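Local coordinates for sugar-binding transport ATP-binding protein (Pyrococcus horikoshii, PDB 1V43) that probably binds and hydrolyses ATP as the nucleotide-binding subunit of an ABC transporter that takes up sugars, at residues E183-K186 with L187-K190; G287-P290 with E291-T294; H327-G331 with D332-K336; I343-E346 with P347-V351. All blocks are in the same frame, centred on the assembly; numbering follows the deposited sequence.

Interaction 1 (E183-K186 with L187-K190); sequences EIKK and LQQK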
ATOM      1  N   GLU A 183       6.964 -16.949   0.053  1.00 26.36           N
ATOM      2  CA  GLU A 183       6.982 -18.313  -0.471  1.00 22.30           C
ATOM      3  C   GLU A 183       7.917 -18.412  -1.694  1.00 20.27           C
ATOM      4  O   GLU A 183       8.824 -19.222  -1.725  1.00 24.63           O
ATOM      5  CB  GLU A 183       5.559 -18.714  -0.860  1.00 25.34           C
ATOM      6  CG  GLU A 183       5.415 -20.108  -1.437  1.00 38.13           C
ATOM      7  CD  GLU A 183       5.855 -21.184  -0.476  1.00 43.58           C
ATOM      8  OE1 GLU A 183       5.887 -20.910   0.746  1.00 46.64           O
ATOM      9  OE2 GLU A 183       6.157 -22.310  -0.939  1.00 50.38           O
ATOM     10  N   ILE A 184       7.708 -17.555  -2.687  1.00 19.75           N
ATOM     11  CA  ILE A 184       8.541 -17.573  -3.880  1.00 22.84           C
ATOM     12  C   ILE A 184      10.036 -17.320  -3.582  1.00 24.13           C
ATOM     13  O   ILE A 184      10.896 -18.073  -4.051  1.00 19.15           O
ATOM     14  CB  ILE A 184       7.985 -16.579  -4.927  1.00 24.25           C
ATOM     15  CG1 ILE A 184       6.717 -17.182  -5.547  1.00 23.45           C
ATOM     16  CG2 ILE A 184       9.041 -16.265  -6.017  1.00 17.35           C
ATOM     17  CD1 ILE A 184       5.850 -16.194  -6.316  1.00 28.29           C
ATOM     18  N   LYS A 185      10.332 -16.305  -2.770  1.00 22.84           N
ATOM     19  CA  LYS A 185      11.707 -15.971  -2.420  1.00 21.92           C
ATOM     20  C   LYS A 185      12.427 -17.125  -1.708  1.00 31.13           C
ATOM     21  O   LYS A 185      13.546 -17.496  -2.078  1.00 27.18           O
ATOM     22  CB  LYS A 185      11.743 -14.696  -1.558  1.00 23.40           C
ATOM     23  CG  LYS A 185      13.166 -14.193  -1.230  1.00 27.82           C
ATOM     24  CD  LYS A 185      14.106 -14.333  -2.434  1.00 28.14           C
ATOM     25  CE  LYS A 185      15.530 -13.911  -2.125  1.00 31.75           C
ATOM     26  NZ  LYS A 185      15.730 -12.451  -2.265  1.00 19.67           N
ATOM     27  N   LYS A 186      11.790 -17.713  -0.699  1.00 31.22           N
ATOM     28  CA  LYS A 186      12.411 -18.835   0.007  1.00 25.87           C
ATOM     29  C   LYS A 186      12.656 -20.021  -0.914  1.00 21.66           C
ATOM     30  O   LYS A 186      13.680 -20.685  -0.813  1.00 22.76           O
ATOM     31  CB  LYS A 186      11.543 -19.299   1.164  1.00 28.52           C
ATOM     32  CG  LYS A 186      11.433 -18.339   2.327  1.00 31.36           C
ATOM     33  CD  LYS A 186      10.484 -19.000   3.308  1.00 43.00           C
ATOM     34  CE  LYS A 186      10.186 -18.173   4.518  1.00 51.23           C
ATOM     35  NZ  LYS A 186       9.134 -18.896   5.301  1.00 59.91           N
ATOM     36  N   LEU A 187      11.696 -20.297  -1.794  1.00 18.64           N
ATOM     37  CA  LEU A 187      11.832 -21.382  -2.753  1.00 22.27           C
ATOM     38  C   LEU A 187      13.056 -21.146  -3.652  1.00 24.33           C
ATOM     39  O   LEU A 187      13.858 -22.052  -3.880  1.00 29.35           O
ATOM     40  CB  LEU A 187      10.580 -21.470  -3.623  1.00 23.75           C
ATOM     41  CG  LEU A 187      10.662 -22.458  -4.789  1.00 21.14           C
ATOM     42  CD1 LEU A 187      10.724 -23.861  -4.222  1.00 29.70           C
ATOM     43  CD2 LEU A 187       9.462 -22.300  -5.724  1.00 16.92           C
ATOM     44  N   GLN A 188      13.182 -19.926  -4.171  1.00 22.86           N
ATOM     45  CA  GLN A 188      14.300 -19.589  -5.043  1.00 23.85           C
ATOM     46  C   GLN A 188      15.635 -19.712  -4.315  1.00 23.96           C
ATOM     47  O   GLN A 188      16.614 -20.132  -4.918  1.00 16.19           O
ATOM     48  CB  GLN A 188      14.135 -18.174  -5.621  1.00 24.03           C
ATOM     49  CG  GLN A 188      15.186 -17.788  -6.668  1.00 18.79           C
ATOM     50  CD  GLN A 188      16.520 -17.380  -6.045  1.00 24.99           C
ATOM     51  OE1 GLN A 188      17.567 -17.445  -6.686  1.00 26.39           O
ATOM     52  NE2 GLN A 188      16.478 -16.948  -4.795  1.00 21.03           N
ATOM     53  N   GLN A 189      15.678 -19.366  -3.025  1.00 23.70           N
ATOM     54  CA  GLN A 189      16.921 -19.472  -2.244  1.00 29.23           C
ATOM     55  C   GLN A 189      17.259 -20.926  -1.977  1.00 30.24           C
ATOM     56  O   GLN A 189      18.411 -21.282  -1.732  1.00 29.05           O
ATOM     57  CB  GLN A 189      16.804 -18.743  -0.894  1.00 26.15           C
ATOM     58  CG  GLN A 189      16.688 -17.247  -1.032  1.00 30.72           C
ATOM     59  CD  GLN A 189      16.472 -16.556   0.306  1.00 35.94           C
ATOM     60  OE1 GLN A 189      15.633 -16.980   1.105  1.00 34.58           O
ATOM     61  NE2 GLN A 189      17.213 -15.476   0.543  1.00 29.88           N
ATOM     62  N   LYS A 190      16.243 -21.773  -1.981  1.00 31.79           N
ATOM     63  CA  LYS A 190      16.494 -23.184  -1.768  1.00 29.53           C
ATOM     64  C   LYS A 190      17.016 -23.758  -3.095  1.00 27.17           C
ATOM     65  O   LYS A 190      17.969 -24.534  -3.126  1.00 27.22           O
ATOM     66  CB  LYS A 190      15.196 -23.886  -1.342  1.00 34.27           C
ATOM     67  CG  LYS A 190      15.387 -25.312  -0.850  1.00 46.47           C
ATOM     68  CD  LYS A 190      14.100 -25.887  -0.259  1.00 51.92           C
ATOM     69  CE  LYS A 190      14.295 -27.345   0.147  1.00 61.04           C
ATOM     70  NZ  LYS A 190      13.028 -27.986   0.623  1.00 67.22           N
TER
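Lys-185 and Gln-189 meet one turn apart near the C-terminal end of helix 174-191, a local i to i+4 contact within the helix that follows strand 162-166 and leads into strand 194-199. The backbone bonds are regular: Leu-187 N to Glu-183 O is 3.1 Å, Gln-188 N to Ile-184 O 2.9 Å and Gln-189 N to Lys-185 O 3.0 Å. The next, Lys-190 N to Lys-186 O, is weak, with an N-H...O angle of only 135°. Over this frame Gln-189 lays its CG 3.3 Å from Lys-185 O, and its NE2 comes 3.5 Å from Lys-185 CE, a contact with the aliphatic part of the lysine. Lys-185 reaches there by leaving the backbone with CG opposite N (chi1 -175°) and bending at chi2 and again at chi4; its NZ is hydrogen-bonded to Met-208 O. Lys-186 stretches out to a salt bridge with Asp-315 of the second subunit. Leu-187 lies buried, its CB 3.4 Å from Glu-183 O, and packs on Leu-128 and Val-152 of neighbouring helices. One face thus enters the core while another meets the partner subunit, on the connecting helix of a beta-alpha-beta unit, between parallel strands 162-166 and 194-199, in the P-loop ATPase fold.

Interaction 2 (G287-P290 with E291-T294); sequences GIRP and EHMT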
ATOM      1  N   GLY A 287      17.215  16.380  -0.822  1.00 33.05           N
ATOM      2  CA  GLY A 287      16.299  15.291  -0.556  1.00 31.04           C
ATOM      3  C   GLY A 287      16.485  14.651   0.807  1.00 30.53           C
ATOM      4  O   GLY A 287      17.610  14.408   1.248  1.00 29.81           O
ATOM      5  N   ILE A 288      15.374  14.397   1.492  1.00 26.29           N
ATOM      6  CA  ILE A 288      15.417  13.740   2.793  1.00 28.94           C
ATOM      7  C   ILE A 288      14.111  12.978   2.910  1.00 23.04           C
ATOM      8  O   ILE A 288      13.054  13.524   2.612  1.00 28.54           O
ATOM      9  CB  ILE A 288      15.594  14.751   3.959  1.00 36.63           C
ATOM     10  CG1 ILE A 288      15.748  13.979   5.267  1.00 32.65           C
ATOM     11  CG2 ILE A 288      14.431  15.731   4.015  1.00 37.09           C
ATOM     12  CD1 ILE A 288      15.969  14.855   6.450  1.00 46.77           C
ATOM     13  N   ARG A 289      14.191  11.702   3.292  1.00 24.90           N
ATOM     14  CA  ARG A 289      12.990  10.863   3.392  1.00 24.74           C
ATOM     15  C   ARG A 289      12.160  11.144   4.638  1.00 22.91           C
ATOM     16  O   ARG A 289      12.716  11.424   5.691  1.00 23.20           O
ATOM     17  CB  ARG A 289      13.367   9.370   3.390  1.00 21.67           C
ATOM     18  CG  ARG A 289      14.045   8.883   2.125  1.00 25.10           C
ATOM     19  CD  ARG A 289      14.160   7.376   2.162  1.00 22.20           C
ATOM     20  NE  ARG A 289      14.958   6.823   1.076  1.00 15.31           N
ATOM     21  CZ  ARG A 289      14.499   6.511  -0.125  1.00 17.30           C
ATOM     22  NH1 ARG A 289      13.222   6.707  -0.426  1.00 18.15           N
ATOM     23  NH2 ARG A 289      15.311   5.946  -1.013  1.00 20.85           N
ATOM     24  N   PRO A 290      10.821  11.058   4.523  1.00 22.23           N
ATOM     25  CA  PRO A 290       9.859  11.286   5.614  1.00 18.94           C
ATOM     26  C   PRO A 290      10.274  10.519   6.879  1.00 28.65           C
ATOM     27  O   PRO A 290      10.199  11.044   7.993  1.00 24.30           O
ATOM     28  CB  PRO A 290       8.547  10.745   5.046  1.00 18.59           C
ATOM     29  CG  PRO A 290       8.679  11.047   3.557  1.00 23.41           C
ATOM     30  CD  PRO A 290      10.129  10.648   3.282  1.00 26.77           C
ATOM     31  N   GLU A 291      10.720   9.279   6.686  1.00 23.38           N
ATOM     32  CA  GLU A 291      11.144   8.422   7.790  1.00 26.27           C
ATOM     33  C   GLU A 291      12.526   8.774   8.336  1.00 31.63           C
ATOM     34  O   GLU A 291      12.977   8.150   9.294  1.00 27.10           O
ATOM     35  CB  GLU A 291      11.139   6.943   7.374  1.00 25.46           C
ATOM     36  CG  GLU A 291      12.203   6.581   6.325  1.00 28.11           C
ATOM     37  CD  GLU A 291      11.676   6.622   4.891  1.00 26.18           C
ATOM     38  OE1 GLU A 291      10.837   7.488   4.576  1.00 25.55           O
ATOM     39  OE2 GLU A 291      12.112   5.789   4.072  1.00 21.70           O
ATOM     40  N   HIS A 292      13.204   9.752   7.729  1.00 28.92           N
ATOM     41  CA  HIS A 292      14.520  10.142   8.219  1.00 31.98           C
ATOM     42  C   HIS A 292      14.461  11.482   8.927  1.00 34.41           C
ATOM     43  O   HIS A 292      15.472  12.151   9.126  1.00 34.80           O
ATOM     44  CB  HIS A 292      15.563  10.168   7.089  1.00 34.76           C
ATOM     45  CG  HIS A 292      15.885   8.808   6.548  1.00 25.08           C
ATOM     46  ND1 HIS A 292      15.729   7.661   7.296  1.00 31.31           N
ATOM     47  CD2 HIS A 292      16.294   8.404   5.320  1.00 24.35           C
ATOM     48  CE1 HIS A 292      16.018   6.608   6.554  1.00 20.39           C
ATOM     49  NE2 HIS A 292      16.363   7.030   5.350  1.00 28.39           N
ATOM     50  N   MET A 293      13.251  11.853   9.315  1.00 32.64           N
ATOM     51  CA  MET A 293      12.996  13.085  10.041  1.00 29.69           C
ATOM     52  C   MET A 293      12.140  12.689  11.225  1.00 33.33           C
ATOM     53  O   MET A 293      11.612  11.575  11.282  1.00 39.87           O
ATOM     54  CB  MET A 293      12.218  14.079   9.177  1.00 30.84           C
ATOM     55  CG  MET A 293      12.972  14.597   7.959  1.00 32.42           C
ATOM     56  SD  MET A 293      11.870  15.413   6.783  1.00 42.66           S
ATOM     57  CE  MET A 293      11.657  16.798   7.554  1.00 20.98           C
ATOM     58  N   THR A 294      12.000  13.602  12.174  1.00 40.03           N
ATOM     59  CA  THR A 294      11.180  13.349  13.346  1.00 36.67           C
ATOM     60  C   THR A 294      10.692  14.697  13.862  1.00 39.63           C
ATOM     61  O   THR A 294      10.951  15.730  13.244  1.00 33.43           O
ATOM     62  CB  THR A 294      11.984  12.615  14.432  1.00 34.98           C
ATOM     63  OG1 THR A 294      11.082  12.106  15.426  1.00 21.85           O
ATOM     64  CG2 THR A 294      12.999  13.555  15.091  1.00 31.63           C
TER
HETATM   65  O   HOH W   1      10.951   7.168   1.449  1.00 27.03           O
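Arg-289 O accepts a short bond from His-292 N, 2.7 Å long, the donor standing well above the carbonyl plane; it ties the turn between strands 283-288 and 293-295. Met-293 N reaches Pro-290 O only weakly, at 3.4 Å. Beside this turn the Arg-289 and Glu-291 side chains run alongside each other in the same direction, yet no salt bridge forms: Arg-289 NE is 4.3 Å from Glu-291 OE2, which lies far out of the guanidinium plane. A water joins them instead, accepting from Arg-289 NH1 at 3.0 Å and lying 3.1 Å from Glu-291 OE1, to which it probably donates. Both groups also hold Tyr-230, Arg-289 NH2 through its backbone O and Glu-291 OE2 through its OH, and Arg-289 NH1 gives a further bond to Ile-242 O. With chi1 at 68° and a bend at chi2, Glu-291 folds back along the arginine, OE2 coming 3.2 Å from Arg-289 CD. With an alanine in the glutamate's place, the Tyr-230 hydroxyl and the bridging water would probably lose this acceptor, and Arg-289 its nearby countercharge. Beyond the polar group, His-292 sets CD2 3.6 Å from Arg-289 CB, and Ile-288 CD1 presses tightly on Met-293 CG at 3.4 Å. The chemistry implies that the buried arginine is held by carbonyls and water, with the carboxylate likely to offset its charge from a distance.

Interaction 3 (H327-G331 with D332-K336); sequences HVKFG and DELVK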
ATOM      1  N   HIS A 327       2.160  16.328   7.243  1.00 26.65           N
ATOM      2  CA  HIS A 327       2.495  17.168   6.098  1.00 23.88           C
ATOM      3  C   HIS A 327       2.802  18.502   6.764  1.00 36.58           C
ATOM      4  O   HIS A 327       1.895  19.204   7.208  1.00 37.32           O
ATOM      5  CB  HIS A 327       1.314  17.301   5.135  1.00 24.67           C
ATOM      6  CG  HIS A 327       0.802  15.990   4.611  1.00 28.04           C
ATOM      7  ND1 HIS A 327      -0.053  15.905   3.534  1.00 27.86           N
ATOM      8  CD2 HIS A 327       0.988  14.719   5.042  1.00 29.84           C
ATOM      9  CE1 HIS A 327      -0.372  14.640   3.322  1.00 32.78           C
ATOM     10  NE2 HIS A 327       0.246  13.899   4.225  1.00 28.27           N
ATOM     11  N   VAL A 328       4.092  18.819   6.869  1.00 38.78           N
ATOM     12  CA  VAL A 328       4.539  20.039   7.518  1.00 42.56           C
ATOM     13  C   VAL A 328       5.047  21.057   6.521  1.00 48.28           C
ATOM     14  O   VAL A 328       5.798  20.718   5.604  1.00 47.68           O
ATOM     15  CB  VAL A 328       5.690  19.762   8.508  1.00 46.38           C
ATOM     16  CG1 VAL A 328       5.935  20.997   9.364  1.00 41.73           C
ATOM     17  CG2 VAL A 328       5.371  18.567   9.368  1.00 35.00           C
ATOM     18  N   LYS A 329       4.639  22.307   6.713  1.00 52.39           N
ATOM     19  CA  LYS A 329       5.068  23.384   5.837  1.00 63.01           C
ATOM     20  C   LYS A 329       6.440  23.890   6.250  1.00 65.29           C
ATOM     21  O   LYS A 329       6.602  24.429   7.336  1.00 66.32           O
ATOM     22  CB  LYS A 329       4.079  24.552   5.883  1.00 65.15           C
ATOM     23  CG  LYS A 329       2.756  24.312   5.172  1.00 69.17           C
ATOM     24  CD  LYS A 329       1.949  25.606   5.127  1.00 79.59           C
ATOM     25  CE  LYS A 329       0.586  25.429   4.469  1.00 84.38           C
ATOM     26  NZ  LYS A 329      -0.180  26.713   4.457  1.00 83.93           N
ATOM     27  N   PHE A 330       7.425  23.688   5.380  1.00 72.29           N
ATOM     28  CA  PHE A 330       8.794  24.149   5.607  1.00 75.04           C
ATOM     29  C   PHE A 330       8.881  25.469   4.860  1.00 76.87           C
ATOM     30  O   PHE A 330       9.056  25.479   3.639  1.00 78.43           O
ATOM     31  CB  PHE A 330       9.796  23.168   4.997  1.00 80.09           C
ATOM     32  CG  PHE A 330      10.262  22.103   5.939  1.00 85.94           C
ATOM     33  CD1 PHE A 330       9.372  21.477   6.806  1.00 89.55           C
ATOM     34  CD2 PHE A 330      11.593  21.703   5.941  1.00 89.52           C
ATOM     35  CE1 PHE A 330       9.804  20.468   7.662  1.00 92.22           C
ATOM     36  CE2 PHE A 330      12.035  20.695   6.793  1.00 88.66           C
ATOM     37  CZ  PHE A 330      11.139  20.077   7.653  1.00 90.64           C
ATOM     38  N   GLY A 331       8.760  26.581   5.579  1.00 73.54           N
ATOM     39  CA  GLY A 331       8.800  27.863   4.905  1.00 65.43           C
ATOM     40  C   GLY A 331       7.675  27.816   3.892  1.00 67.66           C
ATOM     41  O   GLY A 331       6.537  27.517   4.252  1.00 68.89           O
ATOM     42  N   ASP A 332       7.989  28.082   2.627  1.00 67.74           N
ATOM     43  CA  ASP A 332       6.982  28.053   1.563  1.00 68.40           C
ATOM     44  C   ASP A 332       6.767  26.638   1.042  1.00 64.49           C
ATOM     45  O   ASP A 332       5.864  26.396   0.235  1.00 58.46           O
ATOM     46  CB  ASP A 332       7.406  28.936   0.381  1.00 74.55           C
ATOM     47  CG  ASP A 332       7.436  30.413   0.724  1.00 79.03           C
ATOM     48  OD1 ASP A 332       6.415  30.928   1.234  1.00 72.40           O
ATOM     49  OD2 ASP A 332       8.480  31.058   0.470  1.00 84.14           O
ATOM     50  N   GLU A 333       7.596  25.708   1.511  1.00 61.35           N
ATOM     51  CA  GLU A 333       7.524  24.324   1.061  1.00 55.70           C
ATOM     52  C   GLU A 333       6.661  23.405   1.915  1.00 50.87           C
ATOM     53  O   GLU A 333       6.293  23.737   3.041  1.00 44.16           O
ATOM     54  CB  GLU A 333       8.936  23.753   0.968  1.00 58.16           C
ATOM     55  CG  GLU A 333       9.214  23.054  -0.339  1.00 65.23           C
ATOM     56  CD  GLU A 333       9.074  23.974  -1.532  1.00 64.04           C
ATOM     57  OE1 GLU A 333       9.736  25.033  -1.549  1.00 68.25           O
ATOM     58  OE2 GLU A 333       8.303  23.635  -2.455  1.00 62.65           O
ATOM     59  N   LEU A 334       6.345  22.238   1.361  1.00 48.37           N
ATOM     60  CA  LEU A 334       5.529  21.244   2.056  1.00 47.26           C
ATOM     61  C   LEU A 334       6.223  19.880   1.999  1.00 42.39           C
ATOM     62  O   LEU A 334       6.465  19.343   0.918  1.00 39.04           O
ATOM     63  CB  LEU A 334       4.155  21.158   1.394  1.00 48.28           C
ATOM     64  CG  LEU A 334       3.044  20.412   2.129  1.00 54.41           C
ATOM     65  CD1 LEU A 334       2.826  21.018   3.507  1.00 46.78           C
ATOM     66  CD2 LEU A 334       1.766  20.500   1.305  1.00 58.69           C
ATOM     67  N   VAL A 335       6.551  19.324   3.161  1.00 35.95           N
ATOM     68  CA  VAL A 335       7.219  18.026   3.210  1.00 38.72           C
ATOM     69  C   VAL A 335       6.448  17.068   4.104  1.00 33.50           C
ATOM     70  O   VAL A 335       5.621  17.493   4.913  1.00 33.83           O
ATOM     71  CB  VAL A 335       8.666  18.136   3.756  1.00 37.10           C
ATOM     72  CG1 VAL A 335       9.470  19.129   2.928  1.00 33.52           C
ATOM     73  CG2 VAL A 335       8.641  18.545   5.219  1.00 39.78           C
ATOM     74  N   LYS A 336       6.721  15.776   3.959  1.00 28.51           N
ATOM     75  CA  LYS A 336       6.052  14.766   4.779  1.00 26.65           C
ATOM     76  C   LYS A 336       7.016  14.195   5.785  1.00 26.57           C
ATOM     77  O   LYS A 336       8.169  13.938   5.464  1.00 27.45           O
ATOM     78  CB  LYS A 336       5.527  13.616   3.920  1.00 28.60           C
ATOM     79  CG  LYS A 336       4.439  13.998   2.945  1.00 27.71           C
ATOM     80  CD  LYS A 336       4.065  12.794   2.113  1.00 31.12           C
ATOM     81  CE  LYS A 336       3.019  13.121   1.078  1.00 30.65           C
ATOM     82  NZ  LYS A 336       2.644  11.892   0.331  1.00 39.36           N
TER
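Strands 327-330 and 333-336 run antiparallel, their N-to-C directions 145° apart, and a type II' turn from Phe-330 to Glu-333 joins them. Val-328 and Val-335 form a hydrogen-bonded pair: Val-328 N gives to Val-335 O at 2.8 Å, and the return bond from Val-335 N to Val-328 O is 2.9 Å and almost straight at 176°. Phe-330 and Glu-333 form the second such pair beside the turn, with Phe-330 N and Glu-333 N each bonded to the other's O. Gly-331 takes the positive phi of 58° that favours glycine at the turn. This is a beta hairpin with a two-residue loop, its second strand at the edge of a five-stranded sheet in the C-terminal OB-type region. On the face shared by Phe-330 and Val-335, the valine lays CG2 over the phenyl face as a CH-pi contact, 3.6 Å from the ring centroid; CG2 is also 3.3 Å from Phe-330 CE1. A serine in the phenylalanine's place is likely to open a gap over Val-335 CG2, which would lose its aromatic cover. The other face carries Lys-329 and Leu-334, with CG of the lysine 3.7 Å from CD1 of the leucine. Farther along it, Lys-336 runs beside His-327 and sets CG over the imidazole face, 4.1 Å from His-327 CD2, while His-327 NE2 bonds to Glu-318 OE2.

Interaction 4 (I343-E346 with P347-V351); sequences IPIE and PGREV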
ATOM      1  N   ILE A 343      -0.259   9.185  16.331  1.00 61.46           N
ATOM      2  CA  ILE A 343       0.003  10.494  16.935  1.00 64.52           C
ATOM      3  C   ILE A 343      -0.777  11.531  16.122  1.00 68.37           C
ATOM      4  O   ILE A 343      -0.186  12.358  15.424  1.00 65.51           O
ATOM      5  CB  ILE A 343       1.512  10.830  16.880  1.00 63.70           C
ATOM      6  CG1 ILE A 343       2.307   9.748  17.608  1.00 62.01           C
ATOM      7  CG2 ILE A 343       1.777  12.181  17.514  1.00 63.24           C
ATOM      8  CD1 ILE A 343       3.800   9.850  17.404  1.00 67.31           C
ATOM      9  N   PRO A 344      -2.124  11.488  16.198  1.00 72.45           N
ATOM     10  CA  PRO A 344      -3.056  12.382  15.494  1.00 74.75           C
ATOM     11  C   PRO A 344      -2.978  13.874  15.804  1.00 76.14           C
ATOM     12  O   PRO A 344      -4.012  14.546  15.823  1.00 77.51           O
ATOM     13  CB  PRO A 344      -4.429  11.812  15.858  1.00 73.80           C
ATOM     14  CG  PRO A 344      -4.146  10.365  16.097  1.00 75.80           C
ATOM     15  CD  PRO A 344      -2.872  10.430  16.901  1.00 74.26           C
ATOM     16  N   ILE A 345      -1.773  14.394  16.039  1.00 75.28           N
ATOM     17  CA  ILE A 345      -1.611  15.816  16.330  1.00 69.53           C
ATOM     18  C   ILE A 345      -2.484  16.596  15.350  1.00 70.76           C
ATOM     19  O   ILE A 345      -2.678  16.171  14.210  1.00 72.64           O
ATOM     20  CB  ILE A 345      -0.138  16.267  16.191  1.00 65.08           C
ATOM     21  CG1 ILE A 345       0.275  16.310  14.727  1.00 56.96           C
ATOM     22  CG2 ILE A 345       0.767  15.309  16.936  1.00 59.57           C
ATOM     23  CD1 ILE A 345       1.645  16.899  14.522  1.00 57.13           C
ATOM     24  N   GLU A 346      -3.013  17.730  15.792  1.00 68.50           N
ATOM     25  CA  GLU A 346      -3.902  18.519  14.952  1.00 67.60           C
ATOM     26  C   GLU A 346      -3.266  19.578  14.063  1.00 65.12           C
ATOM     27  O   GLU A 346      -2.248  20.171  14.408  1.00 58.46           O
ATOM     28  CB  GLU A 346      -4.983  19.177  15.814  1.00 73.83           C
ATOM     29  CG  GLU A 346      -6.206  18.300  16.053  1.00 77.19           C
ATOM     30  CD  GLU A 346      -7.246  18.991  16.911  1.00 81.96           C
ATOM     31  OE1 GLU A 346      -7.598  20.152  16.599  1.00 81.17           O
ATOM     32  OE2 GLU A 346      -7.713  18.371  17.893  1.00 81.58           O
ATOM     33  N   PRO A 347      -3.882  19.828  12.897  1.00 63.74           N
ATOM     34  CA  PRO A 347      -3.421  20.810  11.917  1.00 62.04           C
ATOM     35  C   PRO A 347      -3.360  22.187  12.554  1.00 64.48           C
ATOM     36  O   PRO A 347      -4.126  22.488  13.468  1.00 63.74           O
ATOM     37  CB  PRO A 347      -4.483  20.735  10.826  1.00 62.78           C
ATOM     38  CG  PRO A 347      -4.952  19.324  10.905  1.00 62.83           C
ATOM     39  CD  PRO A 347      -5.069  19.113  12.391  1.00 63.71           C
ATOM     40  N   GLY A 348      -2.446  23.018  12.060  1.00 66.90           N
ATOM     41  CA  GLY A 348      -2.293  24.360  12.590  1.00 65.50           C
ATOM     42  C   GLY A 348      -1.226  24.438  13.665  1.00 64.06           C
ATOM     43  O   GLY A 348      -0.583  25.475  13.834  1.00 66.15           O
ATOM     44  N   ARG A 349      -1.030  23.347  14.399  1.00 56.80           N
ATOM     45  CA  ARG A 349      -0.021  23.356  15.442  1.00 59.42           C
ATOM     46  C   ARG A 349       1.361  23.454  14.808  1.00 58.01           C
ATOM     47  O   ARG A 349       1.580  22.997  13.685  1.00 61.22           O
ATOM     48  CB  ARG A 349      -0.115  22.098  16.309  1.00 60.05           C
ATOM     49  CG  ARG A 349       0.867  21.002  15.951  1.00 68.46           C
ATOM     50  CD  ARG A 349       1.523  20.414  17.204  1.00 76.74           C
ATOM     51  NE  ARG A 349       0.558  19.793  18.110  1.00 84.01           N
ATOM     52  CZ  ARG A 349       0.884  19.116  19.209  1.00 86.85           C
ATOM     53  NH1 ARG A 349       2.161  18.968  19.550  1.00 86.62           N
ATOM     54  NH2 ARG A 349      -0.066  18.575  19.963  1.00 86.56           N
ATOM     55  N   GLU A 350       2.287  24.066  15.533  1.00 55.62           N
ATOM     56  CA  GLU A 350       3.652  24.244  15.065  1.00 52.58           C
ATOM     57  C   GLU A 350       4.500  23.112  15.637  1.00 51.44           C
ATOM     58  O   GLU A 350       4.245  22.642  16.745  1.00 49.66           O
ATOM     59  CB  GLU A 350       4.175  25.599  15.541  1.00 56.60           C
ATOM     60  CG  GLU A 350       4.995  26.350  14.523  1.00 65.06           C
ATOM     61  CD  GLU A 350       5.317  27.756  14.980  1.00 73.60           C
ATOM     62  OE1 GLU A 350       5.942  27.902  16.056  1.00 74.14           O
ATOM     63  OE2 GLU A 350       4.941  28.713  14.264  1.00 74.47           O
ATOM     64  N   VAL A 351       5.497  22.667  14.877  1.00 50.83           N
ATOM     65  CA  VAL A 351       6.368  21.578  15.319  1.00 46.71           C
ATOM     66  C   VAL A 351       7.824  21.836  14.947  1.00 48.31           C
ATOM     67  O   VAL A 351       8.106  22.514  13.964  1.00 49.78           O
ATOM     68  CB  VAL A 351       5.944  20.221  14.688  1.00 44.14           C
ATOM     69  CG1 VAL A 351       4.538  19.860  15.122  1.00 49.59           C
ATOM     70  CG2 VAL A 351       6.019  20.296  13.160  1.00 41.78           C
TER
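Pro-347 takes the second position of a type II beta turn running from Glu-346 to Arg-349. Gly-348 follows with a positive phi (94°), at backbone angles where a side chain would jam against the carbonyl O of the residue before, so the third position calls for glycine. Arg-349 closes the turn: its N reaches Glu-346 O at 3.4 Å, a weak bond though fairly straight at 158°. The same carbonyl is flanked by the first carbons of the arginine, Arg-349 CB lying 3.4 Å from Glu-346 O. Bends at chi2 and chi3 then swing the guanidinium back over Ile-345, whose CB sits over one face of it, displaced toward the rim and 4.1 Å from Arg-349 NE. Val-351, on strand 350-356, points toward the loop, its CG1 4.2 Å from Ile-345 CD1. Ile-345 can extend to it because its CG1 stands between backbone N and carbonyl carbon (chi1 72°). The two side chains also touch Val-314 of strand 307-319, while Leu-326 and Val-328 of strand 323-330 meet Ile-345 and Val-351 respectively; the turn thus leads the chain from the loop after strand 333-340 onto strand 350-356, which pairs with strand 307-319.

Interaction 1 stands apart in the ATPase portion, its centre at least 32 Å from the centres of the others, and rests on helical backbone bonds. Interactions 2, 3 and 4 reach one five-stranded sheet in the C-terminal region. Interaction 2 is buried and mixes charge, water and apolar packing; interaction 3 is partly buried, a hairpin with one aromatic contact; interaction 4 lies at the surface, where a weakly bonded turn carries a small apolar patch. Met-293 CE of interaction 2 meets Phe-330 CZ of interaction 3 at 3.3 Å, and Val-328 CG1 of interaction 3 touches Val-351 CG2 of interaction 4 at 3.9 Å. All four approach the second subunit, interaction 1 by a salt bridge.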